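Local coordinates for glycine oxidase (Bacillus cereus ATCC 14579, PDB 7CYX), which probably oxidises glycine with O2 to glyoxylate, hydrogen peroxide and ammonium, using bound FAD, in a pathway leading to thiamine diphosphate, at residues V235-K243 / T254-V262; A265-V276 / S302-Q310. All blocks are in the same frame, centred on the assembly; numbering follows the deposited sequence.

Contact 1 (V235-K243 / T254-V262)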
loop_
_atom_site.group_PDB
_atom_site.type_symbol
_atom_site.label_atom_id
_atom_site.label_comp_id
_atom_site.label_asym_id
_atom_site.label_seq_id
_atom_site.Cartn_x
_atom_site.Cartn_y
_atom_site.Cartn_z
ATOM N N VAL A 235 -6.145 2.691 -15.471
ATOM C CA VAL A 235 -6.034 1.427 -16.145
ATOM C C VAL A 235 -4.835 0.666 -15.579
ATOM O O VAL A 235 -3.936 1.248 -14.996
ATOM C CB VAL A 235 -5.916 1.637 -17.660
ATOM C CG1 VAL A 235 -7.079 2.455 -18.197
ATOM C CG2 VAL A 235 -4.588 2.270 -18.033
ATOM N N ARG A 236 -4.859 -0.653 -15.759
ATOM C CA ARG A 236 -3.766 -1.527 -15.393
ATOM C C ARG A 236 -3.096 -2.003 -16.684
ATOM O O ARG A 236 -3.748 -2.087 -17.702
ATOM C CB ARG A 236 -4.304 -2.719 -14.599
ATOM C CG ARG A 236 -5.061 -2.340 -13.333
ATOM C CD ARG A 236 -4.234 -2.632 -12.103
ATOM N NE ARG A 236 -4.728 -2.008 -10.879
ATOM C CZ ARG A 236 -4.014 -1.924 -9.756
ATOM N NH1 ARG A 236 -2.783 -2.417 -9.715
ATOM N NH2 ARG A 236 -4.532 -1.358 -8.682
ATOM N N SER A 237 -1.803 -2.321 -16.623
ATOM C CA SER A 237 -1.114 -2.897 -17.773
ATOM C C SER A 237 -0.011 -3.844 -17.295
ATOM O O SER A 237 0.613 -3.627 -16.278
ATOM C CB SER A 237 -0.566 -1.829 -18.670
ATOM O OG SER A 237 0.473 -2.339 -19.488
ATOM N N ARG A 238 0.225 -4.900 -18.061
ATOM C CA ARG A 238 1.322 -5.801 -17.747
ATOM C C ARG A 238 2.622 -5.293 -18.390
ATOM O O ARG A 238 3.679 -5.850 -18.148
ATOM C CB ARG A 238 0.966 -7.230 -18.170
ATOM C CG ARG A 238 0.346 -8.058 -17.050
ATOM C CD ARG A 238 -1.157 -8.235 -17.164
ATOM N NE ARG A 238 -1.480 -9.394 -17.988
ATOM C CZ ARG A 238 -2.665 -9.992 -18.020
ATOM N NH1 ARG A 238 -3.662 -9.525 -17.288
ATOM N NH2 ARG A 238 -2.849 -11.058 -18.782
ATOM N N LYS A 239 2.546 -4.230 -19.195
ATOM C CA LYS A 239 3.725 -3.684 -19.842
ATOM C C LYS A 239 4.283 -2.557 -18.971
ATOM O O LYS A 239 3.560 -1.988 -18.163
ATOM C CB LYS A 239 3.402 -3.169 -21.247
ATOM C CG LYS A 239 2.852 -4.201 -22.218
ATOM C CD LYS A 239 2.105 -3.573 -23.389
ATOM C CE LYS A 239 1.785 -4.553 -24.500
ATOM N NZ LYS A 239 0.883 -3.948 -25.511
ATOM N N GLN A 240 5.576 -2.270 -19.164
ATOM C CA GLN A 240 6.279 -1.149 -18.549
ATOM C C GLN A 240 6.036 0.110 -19.388
ATOM O O GLN A 240 6.904 0.552 -20.126
ATOM C CB GLN A 240 7.779 -1.455 -18.487
ATOM C CG GLN A 240 8.243 -2.079 -17.173
ATOM C CD GLN A 240 9.340 -1.255 -16.535
ATOM O OE1 GLN A 240 10.357 -0.930 -17.153
ATOM N NE2 GLN A 240 9.130 -0.881 -15.284
ATOM N N LEU A 241 4.840 0.684 -19.270
ATOM C CA LEU A 241 4.336 1.643 -20.280
ATOM C C LEU A 241 4.985 3.026 -20.115
ATOM O O LEU A 241 5.234 3.691 -21.099
ATOM C CB LEU A 241 2.805 1.732 -20.193
ATOM C CG LEU A 241 2.020 0.684 -20.982
ATOM C CD1 LEU A 241 0.537 1.008 -20.978
ATOM C CD2 LEU A 241 2.532 0.556 -22.413
ATOM N N LEU A 242 5.168 3.449 -18.859
ATOM C CA LEU A 242 5.811 4.693 -18.448
ATOM C C LEU A 242 6.620 4.379 -17.199
ATOM O O LEU A 242 6.118 3.685 -16.322
ATOM C CB LEU A 242 4.767 5.742 -18.056
ATOM C CG LEU A 242 4.341 6.756 -19.108
ATOM C CD1 LEU A 242 3.390 7.764 -18.479
ATOM C CD2 LEU A 242 5.540 7.463 -19.716
ATOM N N LYS A 243 7.822 4.949 -17.117
ATOM C CA LYS A 243 8.667 4.903 -15.926
ATOM C C LYS A 243 8.297 6.099 -15.038
ATOM O O LYS A 243 8.198 5.989 -13.827
ATOM C CB LYS A 243 10.149 4.938 -16.343
ATOM C CG LYS A 243 11.056 3.866 -15.741
ATOM C CD LYS A 243 12.529 3.984 -16.154
ATOM C CE LYS A 243 13.381 4.818 -15.204
ATOM N NZ LYS A 243 13.870 4.039 -14.035
ATOM N N THR A 254 0.058 9.092 -15.232
ATOM C CA THR A 254 1.085 8.808 -14.222
ATOM C C THR A 254 1.082 7.338 -13.859
ATOM O O THR A 254 0.016 6.783 -13.701
ATOM C CB THR A 254 0.778 9.515 -12.906
ATOM O OG1 THR A 254 0.961 10.891 -13.183
ATOM C CG2 THR A 254 1.723 9.133 -11.795
ATOM N N PRO A 255 2.253 6.691 -13.808
ATOM C CA PRO A 255 2.337 5.348 -13.238
ATOM C C PRO A 255 2.103 5.396 -11.724
ATOM O O PRO A 255 2.326 6.440 -11.115
ATOM C CB PRO A 255 3.781 4.902 -13.508
ATOM C CG PRO A 255 4.543 6.214 -13.598
ATOM C CD PRO A 255 3.569 7.187 -14.251
ATOM N N LYS A 256 1.656 4.266 -11.162
ATOM C CA LYS A 256 1.627 4.013 -9.735
ATOM C C LYS A 256 2.062 2.560 -9.492
ATOM O O LYS A 256 1.956 1.744 -10.403
ATOM C CB LYS A 256 0.224 4.257 -9.167
ATOM C CG LYS A 256 -0.270 5.692 -9.260
ATOM C CD LYS A 256 0.540 6.642 -8.415
ATOM C CE LYS A 256 0.056 8.074 -8.493
ATOM N NZ LYS A 256 0.985 8.989 -7.790
ATOM N N ARG A 257 2.555 2.276 -8.271
ATOM C CA ARG A 257 2.837 0.932 -7.779
ATOM C C ARG A 257 1.851 -0.051 -8.410
ATOM O O ARG A 257 0.614 0.169 -8.349
ATOM C CB ARG A 257 2.525 0.761 -6.287
ATOM C CG ARG A 257 3.400 1.534 -5.317
ATOM C CD ARG A 257 3.419 0.793 -3.992
ATOM N NE ARG A 257 3.226 1.601 -2.794
ATOM C CZ ARG A 257 2.069 1.726 -2.158
ATOM N NH1 ARG A 257 2.021 2.461 -1.060
ATOM N NH2 ARG A 257 0.969 1.154 -2.636
ATOM N N GLY A 258 2.384 -1.136 -8.964
ATOM C CA GLY A 258 1.571 -2.286 -9.272
ATOM C C GLY A 258 0.962 -2.247 -10.659
ATOM O O GLY A 258 -0.110 -2.824 -10.881
ATOM N N GLY A 259 1.662 -1.619 -11.604
ATOM C CA GLY A 259 1.256 -1.622 -13.025
ATOM C C GLY A 259 -0.071 -0.906 -13.241
ATOM O O GLY A 259 -0.832 -1.262 -14.159
ATOM N N ARG A 260 -0.323 0.118 -12.410
ATOM C CA ARG A 260 -1.466 1.011 -12.513
ATOM C C ARG A 260 -1.055 2.326 -13.216
ATOM O O ARG A 260 -0.017 2.938 -12.875
ATOM C CB ARG A 260 -2.033 1.249 -11.108
ATOM C CG ARG A 260 -3.416 1.889 -11.101
ATOM C CD ARG A 260 -4.169 1.782 -9.781
ATOM N NE ARG A 260 -4.250 3.046 -9.088
ATOM C CZ ARG A 260 -5.370 3.596 -8.626
ATOM N NH1 ARG A 260 -6.550 3.048 -8.859
ATOM N NH2 ARG A 260 -5.295 4.689 -7.894
ATOM N N TYR A 261 -1.877 2.761 -14.190
ATOM C CA TYR A 261 -1.756 4.065 -14.906
ATOM C C TYR A 261 -2.983 4.924 -14.593
ATOM O O TYR A 261 -4.129 4.490 -14.807
ATOM C CB TYR A 261 -1.500 3.830 -16.403
ATOM C CG TYR A 261 -0.205 3.084 -16.593
ATOM C CD1 TYR A 261 -0.176 1.717 -16.454
ATOM C CD2 TYR A 261 1.006 3.749 -16.711
ATOM C CE1 TYR A 261 1.001 1.003 -16.515
ATOM C CE2 TYR A 261 2.199 3.052 -16.791
ATOM C CZ TYR A 261 2.194 1.674 -16.674
ATOM O OH TYR A 261 3.342 0.949 -16.722
ATOM N N VAL A 262 -2.731 6.125 -14.053
ATOM C CA VAL A 262 -3.783 7.067 -13.652
ATOM C C VAL A 262 -3.738 8.274 -14.585
ATOM O O VAL A 262 -2.660 8.853 -14.781
ATOM C CB VAL A 262 -3.631 7.492 -12.177
ATOM C CG1 VAL A 262 -4.607 8.581 -11.795
ATOM C CG2 VAL A 262 -3.776 6.316 -11.235
#
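Tyr261 runs from its strand into the loop that follows Arg236, and each part of it finds a partner there. CB lies 3.8 Å from Val235 CG2, the two side chains crossing at about a right angle. With CG anti to the carbonyl carbon and beside the backbone N (chi1 -62°), the ring follows the line of residues 235-237 and is carried under the loop that continues it. CE1 then faces Ser237 CB, CE2 meets the CB atoms of Leu241 and Leu242, and CZ sits 3.6 Å from Leu241 CB, while Leu241 CD1 lies over one ring face. At the tip, Tyr261 OH accepts a 3.0 Å hydrogen bond from Leu241 N, pinning the loop to the end of the ring. Pro255 adds CD against Leu242 CB.

On the other side of the sheet, the Arg236 guanidinium is laid over Arg260, whose CB stands 3.9 Å above the centre of its plane; Glu301 bridges to both arginines and would offset their like charges. Arg236 NH1 also makes a weak bond to Gly258 O. Tyr261 N donates to Val235 O over 2.7 Å and Val235 N returns a bond to Tyr261 O; one more, Ser237 N to Gly259 O, lies just beyond the paired strands. Gly258 and Gly259, both at positive phi, turn the chain between strands 251-256 and 260-269: a beta hairpin whose returning strand pairs antiparallel with strand 225-236.

Contact 2 (A265-V276 / S302-Q310). With FAD (flavin-adenine dinucleotide), chain C.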
loop_
_atom_site.group_PDB
_atom_site.type_symbol
_atom_site.label_atom_id
_atom_site.label_comp_id
_atom_site.label_asym_id
_atom_site.label_seq_id
_atom_site.Cartn_x
_atom_site.Cartn_y
_atom_site.Cartn_z
ATOM N N ALA A 265 -6.956 15.339 -15.969
ATOM C CA ALA A 265 -8.220 15.319 -15.266
ATOM C C ALA A 265 -9.068 16.504 -15.744
ATOM O O ALA A 265 -8.526 17.584 -16.007
ATOM C CB ALA A 265 -7.939 15.386 -13.785
ATOM N N THR A 266 -10.386 16.297 -15.853
ATOM C CA THR A 266 -11.298 17.350 -16.266
ATOM C C THR A 266 -11.402 18.401 -15.167
ATOM O O THR A 266 -11.042 18.159 -14.007
ATOM C CB THR A 266 -12.724 16.859 -16.535
ATOM O OG1 THR A 266 -13.271 16.308 -15.330
ATOM C CG2 THR A 266 -12.765 15.878 -17.677
ATOM N N MET A 267 -11.947 19.555 -15.557
ATOM C CA MET A 267 -12.150 20.680 -14.683
ATOM C C MET A 267 -13.622 21.121 -14.786
ATOM O O MET A 267 -14.072 21.560 -15.847
ATOM C CB MET A 267 -11.211 21.827 -15.078
ATOM C CG MET A 267 -10.907 22.779 -13.930
ATOM S SD MET A 267 -9.785 24.148 -14.366
ATOM C CE MET A 267 -10.944 25.501 -14.584
ATOM N N LYS A 268 -14.372 20.985 -13.683
ATOM C CA LYS A 268 -15.783 21.395 -13.615
ATOM C C LYS A 268 -16.037 22.199 -12.336
ATOM O O LYS A 268 -16.419 21.663 -11.305
ATOM C CB LYS A 268 -16.664 20.152 -13.712
ATOM C CG LYS A 268 -16.774 19.517 -15.100
ATOM C CD LYS A 268 -17.915 18.492 -15.172
ATOM C CE LYS A 268 -17.751 17.410 -16.225
ATOM N NZ LYS A 268 -18.551 16.189 -15.908
ATOM N N PRO A 269 -15.891 23.542 -12.367
ATOM C CA PRO A 269 -16.007 24.354 -11.161
ATOM C C PRO A 269 -17.432 24.484 -10.593
ATOM O O PRO A 269 -18.396 24.346 -11.322
ATOM C CB PRO A 269 -15.467 25.725 -11.609
ATOM C CG PRO A 269 -15.658 25.763 -13.108
ATOM C CD PRO A 269 -15.633 24.333 -13.578
ATOM N N HIS A 270 -17.511 24.721 -9.273
ATOM C CA HIS A 270 -18.746 24.985 -8.510
ATOM C C HIS A 270 -19.748 23.829 -8.626
ATOM O O HIS A 270 -20.903 24.037 -8.971
ATOM C CB HIS A 270 -19.350 26.345 -8.901
ATOM C CG HIS A 270 -18.570 27.506 -8.374
ATOM N ND1 HIS A 270 -17.744 28.286 -9.183
ATOM C CD2 HIS A 270 -18.481 28.014 -7.127
ATOM C CE1 HIS A 270 -17.174 29.215 -8.455
ATOM N NE2 HIS A 270 -17.597 29.060 -7.182
ATOM N N THR A 271 -19.308 22.614 -8.285
ATOM C CA THR A 271 -20.245 21.517 -8.044
ATOM C C THR A 271 -19.589 20.494 -7.114
ATOM O O THR A 271 -18.410 20.217 -7.235
ATOM C CB THR A 271 -20.719 20.884 -9.357
ATOM O OG1 THR A 271 -21.736 19.929 -9.075
ATOM C CG2 THR A 271 -19.634 20.157 -10.111
ATOM N N PHE A 272 -20.388 19.949 -6.189
ATOM C CA PHE A 272 -19.989 18.869 -5.268
ATOM C C PHE A 272 -20.292 17.488 -5.875
ATOM O O PHE A 272 -20.047 16.451 -5.242
ATOM C CB PHE A 272 -20.695 19.031 -3.916
ATOM C CG PHE A 272 -20.314 20.274 -3.152
ATOM C CD1 PHE A 272 -20.993 21.467 -3.345
ATOM C CD2 PHE A 272 -19.257 20.260 -2.250
ATOM C CE1 PHE A 272 -20.630 22.612 -2.646
ATOM C CE2 PHE A 272 -18.900 21.401 -1.550
ATOM C CZ PHE A 272 -19.588 22.579 -1.748
ATOM N N ASN A 273 -20.785 17.464 -7.113
ATOM C CA ASN A 273 -21.172 16.230 -7.795
ATOM C C ASN A 273 -19.982 15.279 -8.031
ATOM O O ASN A 273 -19.036 15.637 -8.724
ATOM C CB ASN A 273 -21.817 16.535 -9.139
ATOM C CG ASN A 273 -22.647 15.370 -9.600
ATOM O OD1 ASN A 273 -23.767 15.196 -9.135
ATOM N ND2 ASN A 273 -22.079 14.535 -10.441
ATOM N N LYS A 274 -20.068 14.045 -7.509
ATOM C CA LYS A 274 -18.975 13.062 -7.597
ATOM C C LYS A 274 -19.245 11.946 -8.632
ATOM O O LYS A 274 -18.511 10.982 -8.643
ATOM C CB LYS A 274 -18.732 12.380 -6.251
ATOM C CG LYS A 274 -18.605 13.275 -5.018
ATOM C CD LYS A 274 -17.194 13.513 -4.482
ATOM C CE LYS A 274 -16.365 12.264 -4.259
ATOM N NZ LYS A 274 -16.278 11.896 -2.826
ATOM N N THR A 275 -20.293 12.046 -9.467
ATOM C CA THR A 275 -20.509 11.142 -10.623
ATOM C C THR A 275 -19.540 11.495 -11.758
ATOM O O THR A 275 -19.101 12.614 -11.852
ATOM C CB THR A 275 -21.931 11.244 -11.212
ATOM O OG1 THR A 275 -22.164 12.554 -11.764
ATOM C CG2 THR A 275 -23.032 10.943 -10.212
ATOM N N VAL A 276 -19.344 10.563 -12.690
ATOM C CA VAL A 276 -18.476 10.716 -13.820
ATOM C C VAL A 276 -19.337 10.634 -15.083
ATOM O O VAL A 276 -20.013 9.640 -15.310
ATOM C CB VAL A 276 -17.383 9.622 -13.815
ATOM C CG1 VAL A 276 -16.486 9.678 -15.042
ATOM C CG2 VAL A 276 -16.546 9.650 -12.540
ATOM N N SER A 302 -10.819 1.593 -13.245
ATOM C CA SER A 302 -11.747 2.431 -12.470
ATOM C C SER A 302 -11.825 3.840 -13.040
ATOM O O SER A 302 -10.991 4.207 -13.838
ATOM C CB SER A 302 -11.150 2.507 -11.102
ATOM O OG SER A 302 -12.111 2.758 -10.120
ATOM N N THR A 303 -12.816 4.578 -12.570
ATOM C CA THR A 303 -13.008 6.004 -12.884
ATOM C C THR A 303 -13.554 6.662 -11.622
ATOM O O THR A 303 -14.281 6.011 -10.912
ATOM C CB THR A 303 -13.903 6.212 -14.101
ATOM O OG1 THR A 303 -13.894 7.620 -14.263
ATOM C CG2 THR A 303 -15.317 5.722 -13.905
ATOM N N TRP A 304 -13.173 7.899 -11.345
ATOM C CA TRP A 304 -13.710 8.564 -10.139
ATOM C C TRP A 304 -13.672 10.070 -10.314
ATOM O O TRP A 304 -13.071 10.534 -11.258
ATOM C CB TRP A 304 -12.952 8.133 -8.888
ATOM C CG TRP A 304 -11.524 8.558 -8.881
ATOM C CD1 TRP A 304 -11.026 9.765 -8.511
ATOM C CD2 TRP A 304 -10.401 7.762 -9.261
ATOM N NE1 TRP A 304 -9.672 9.772 -8.639
ATOM C CE2 TRP A 304 -9.260 8.558 -9.095
ATOM C CE3 TRP A 304 -10.252 6.460 -9.725
ATOM C CZ2 TRP A 304 -7.987 8.092 -9.371
ATOM C CZ3 TRP A 304 -8.990 6.000 -9.999
ATOM C CH2 TRP A 304 -7.877 6.809 -9.835
ATOM N N ALA A 305 -14.309 10.771 -9.387
ATOM C CA ALA A 305 -14.388 12.240 -9.383
ATOM C C ALA A 305 -13.968 12.754 -8.010
ATOM O O ALA A 305 -14.409 12.200 -7.029
ATOM C CB ALA A 305 -15.794 12.657 -9.699
ATOM N N GLY A 306 -13.139 13.788 -7.993
ATOM C CA GLY A 306 -12.639 14.452 -6.785
ATOM C C GLY A 306 -12.869 15.950 -6.833
ATOM O O GLY A 306 -12.986 16.528 -7.911
ATOM N N LEU A 307 -12.933 16.578 -5.655
ATOM C CA LEU A 307 -13.367 17.977 -5.504
ATOM C C LEU A 307 -12.201 18.832 -4.991
ATOM O O LEU A 307 -11.990 18.942 -3.770
ATOM C CB LEU A 307 -14.559 18.033 -4.537
ATOM C CG LEU A 307 -15.736 17.135 -4.923
ATOM C CD1 LEU A 307 -16.919 17.365 -3.993
ATOM C CD2 LEU A 307 -16.153 17.353 -6.369
ATOM N N ARG A 308 -11.461 19.437 -5.937
ATOM C CA ARG A 308 -10.379 20.332 -5.615
ATOM C C ARG A 308 -10.918 21.538 -4.861
ATOM O O ARG A 308 -11.790 22.259 -5.359
ATOM C CB ARG A 308 -9.686 20.882 -6.861
ATOM C CG ARG A 308 -9.214 19.841 -7.862
ATOM C CD ARG A 308 -8.777 20.554 -9.122
ATOM N NE ARG A 308 -8.389 19.664 -10.187
ATOM C CZ ARG A 308 -9.212 19.235 -11.120
ATOM N NH1 ARG A 308 -10.516 19.369 -10.938
ATOM N NH2 ARG A 308 -8.722 18.711 -12.235
ATOM N N PRO A 309 -10.342 21.848 -3.682
ATOM C CA PRO A 309 -10.770 23.009 -2.902
ATOM C C PRO A 309 -10.129 24.329 -3.368
ATOM O O PRO A 309 -9.104 24.737 -2.840
ATOM C CB PRO A 309 -10.302 22.641 -1.491
ATOM C CG PRO A 309 -9.052 21.848 -1.723
ATOM C CD PRO A 309 -9.261 21.096 -3.030
ATOM N N GLN A 310 -10.771 25.000 -4.327
ATOM C CA GLN A 310 -10.373 26.332 -4.746
ATOM C C GLN A 310 -10.583 27.313 -3.583
ATOM O O GLN A 310 -11.479 27.162 -2.756
ATOM C CB GLN A 310 -11.125 26.774 -5.998
ATOM C CG GLN A 310 -10.715 28.152 -6.533
ATOM C CD GLN A 310 -9.219 28.353 -6.637
ATOM O OE1 GLN A 310 -8.511 28.477 -5.641
ATOM N NE2 GLN A 310 -8.731 28.401 -7.862
HETATM P PA FAD C . -10.032 17.159 1.468
HETATM O O1A FAD C . -9.171 15.996 1.174
HETATM O O2A FAD C . -11.287 17.300 0.653
HETATM O O5B FAD C . -10.307 17.132 3.017
HETATM C C5B FAD C . -11.362 17.865 3.547
HETATM C C4B FAD C . -12.003 16.932 4.538
HETATM O O4B FAD C . -12.755 17.713 5.448
HETATM C C3B FAD C . -12.973 15.973 3.886
HETATM O O3B FAD C . -12.544 14.635 4.227
HETATM C C2B FAD C . -14.340 16.283 4.491
HETATM O O2B FAD C . -15.031 15.085 4.870
HETATM C C1B FAD C . -13.968 17.014 5.746
HETATM N N9A FAD C . -14.949 17.978 6.238
HETATM C C8A FAD C . -15.432 19.028 5.546
HETATM N N7A FAD C . -16.302 19.724 6.303
HETATM C C5A FAD C . -16.334 19.139 7.510
HETATM C C6A FAD C . -17.048 19.397 8.758
HETATM N N6A FAD C . -17.892 20.451 8.794
HETATM N N1A FAD C . -16.861 18.538 9.795
HETATM C C2A FAD C . -16.033 17.493 9.678
HETATM N N3A FAD C . -15.342 17.193 8.553
HETATM C C4A FAD C . -15.447 17.983 7.466
HETATM N N1 FAD C . -2.609 17.944 -5.577
HETATM C C2 FAD C . -1.261 17.817 -5.799
HETATM O O2 FAD C . -0.520 18.368 -4.950
HETATM N N3 FAD C . -0.753 17.137 -6.857
HETATM C C4 FAD C . -1.580 16.509 -7.722
HETATM O O4 FAD C . -1.166 15.827 -8.695
HETATM C C4X FAD C . -3.047 16.640 -7.538
HETATM N N5 FAD C . -3.919 16.083 -8.387
HETATM C C5X FAD C . -5.247 16.194 -8.184
HETATM C C6 FAD C . -6.119 15.578 -9.064
HETATM C C7 FAD C . -7.486 15.691 -8.879
HETATM C C7M FAD C . -8.449 15.032 -9.850
HETATM C C8 FAD C . -8.016 16.435 -7.742
HETATM C C8M FAD C . -9.515 16.558 -7.505
HETATM C C9 FAD C . -7.157 17.033 -6.878
HETATM C C9A FAD C . -5.792 16.949 -7.038
HETATM N N10 FAD C . -4.912 17.545 -6.124
HETATM C C10 FAD C . -3.529 17.410 -6.381
HETATM C "C1'" FAD C . -5.349 18.400 -5.011
HETATM C "C2'" FAD C . -5.516 17.799 -3.653
HETATM O "O2'" FAD C . -6.447 16.710 -3.767
HETATM C "C3'" FAD C . -6.074 18.881 -2.745
HETATM O "O3'" FAD C . -5.465 20.183 -2.990
HETATM C "C4'" FAD C . -5.979 18.355 -1.307
HETATM O "O4'" FAD C . -6.507 17.020 -1.230
HETATM C "C5'" FAD C . -6.792 19.168 -0.336
HETATM O "O5'" FAD C . -6.812 18.453 0.886
HETATM P P FAD C . -7.812 18.905 2.041
HETATM O O1P FAD C . -7.825 20.384 2.170
HETATM O O2P FAD C . -7.535 18.021 3.228
HETATM O O3P FAD C . -9.207 18.547 1.290
#
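The Arg308 guanidinium has FAD C8, from the flavin's dimethylbenzene end, over one face and the carbonyl oxygens of Ala265 and Thr266 at its edge, in plane. Arg308 thus joins the flavin to the broken strand 260-269 from 299-311, the edge strand within this chain of the mixed sheet that carries the dimethylbenzene end in this FAD-dependent oxidoreductase of the DAO family. Arg308 NH2 donates to Thr266 O over 3.0 Å, almost in the guanidinium plane but 40° above that of the carbonyl; NH1 adds a weak bond to the same oxygen and a hydrogen bond to Val228 O on strand 225-236. Arg308 CG lies 3.3 Å from FAD C8M, and the chain, extended from CG to NE, carries the guanidinium beyond the flavin's dimethyl edge to Thr266. Gly306 also borders that methyl, and Ala265 CB faces C7M.

Farther along, the loop after Pro269 folds back over strand 299-311. Leu307 sends CD1 to Phe272 O and CD2 to Thr271 O, and Lys274 CD packs against the same leucine, crossing it at about a right angle, before NZ reaches its salt bridge with Glu41. Ala305 CB sits 3.4 Å from Lys274 O. Val276 and Thr303 meet tip to tip: Thr303 OG1, turned anti to the backbone N (chi1 -177°), is hydrogen-bonded to Val232 O and lies 3.4 Å from Val276 CG1.

Overall arrangement
From the N terminus, the chain first builds much of the FAD-binding part before strand 225-236 leads into contact 1. That contact closes a short excursion through strands 246-248 and 251-256, returning on strand 260-269. The same strand runs on into contact 2, which closes a second, longer loop containing helix 278-291 and ending on strand 299-311. The two closures follow in series, neither nested nor crossed, with centres about 23 Å apart. Strand 225-236 lies between 260-269 and 299-311 in the sheet. Trp304 CH2 packs on Arg260 NH2, so the contacts touch. Together they gather these three adjacent strands with the loops that follow 225-236 and 260-269.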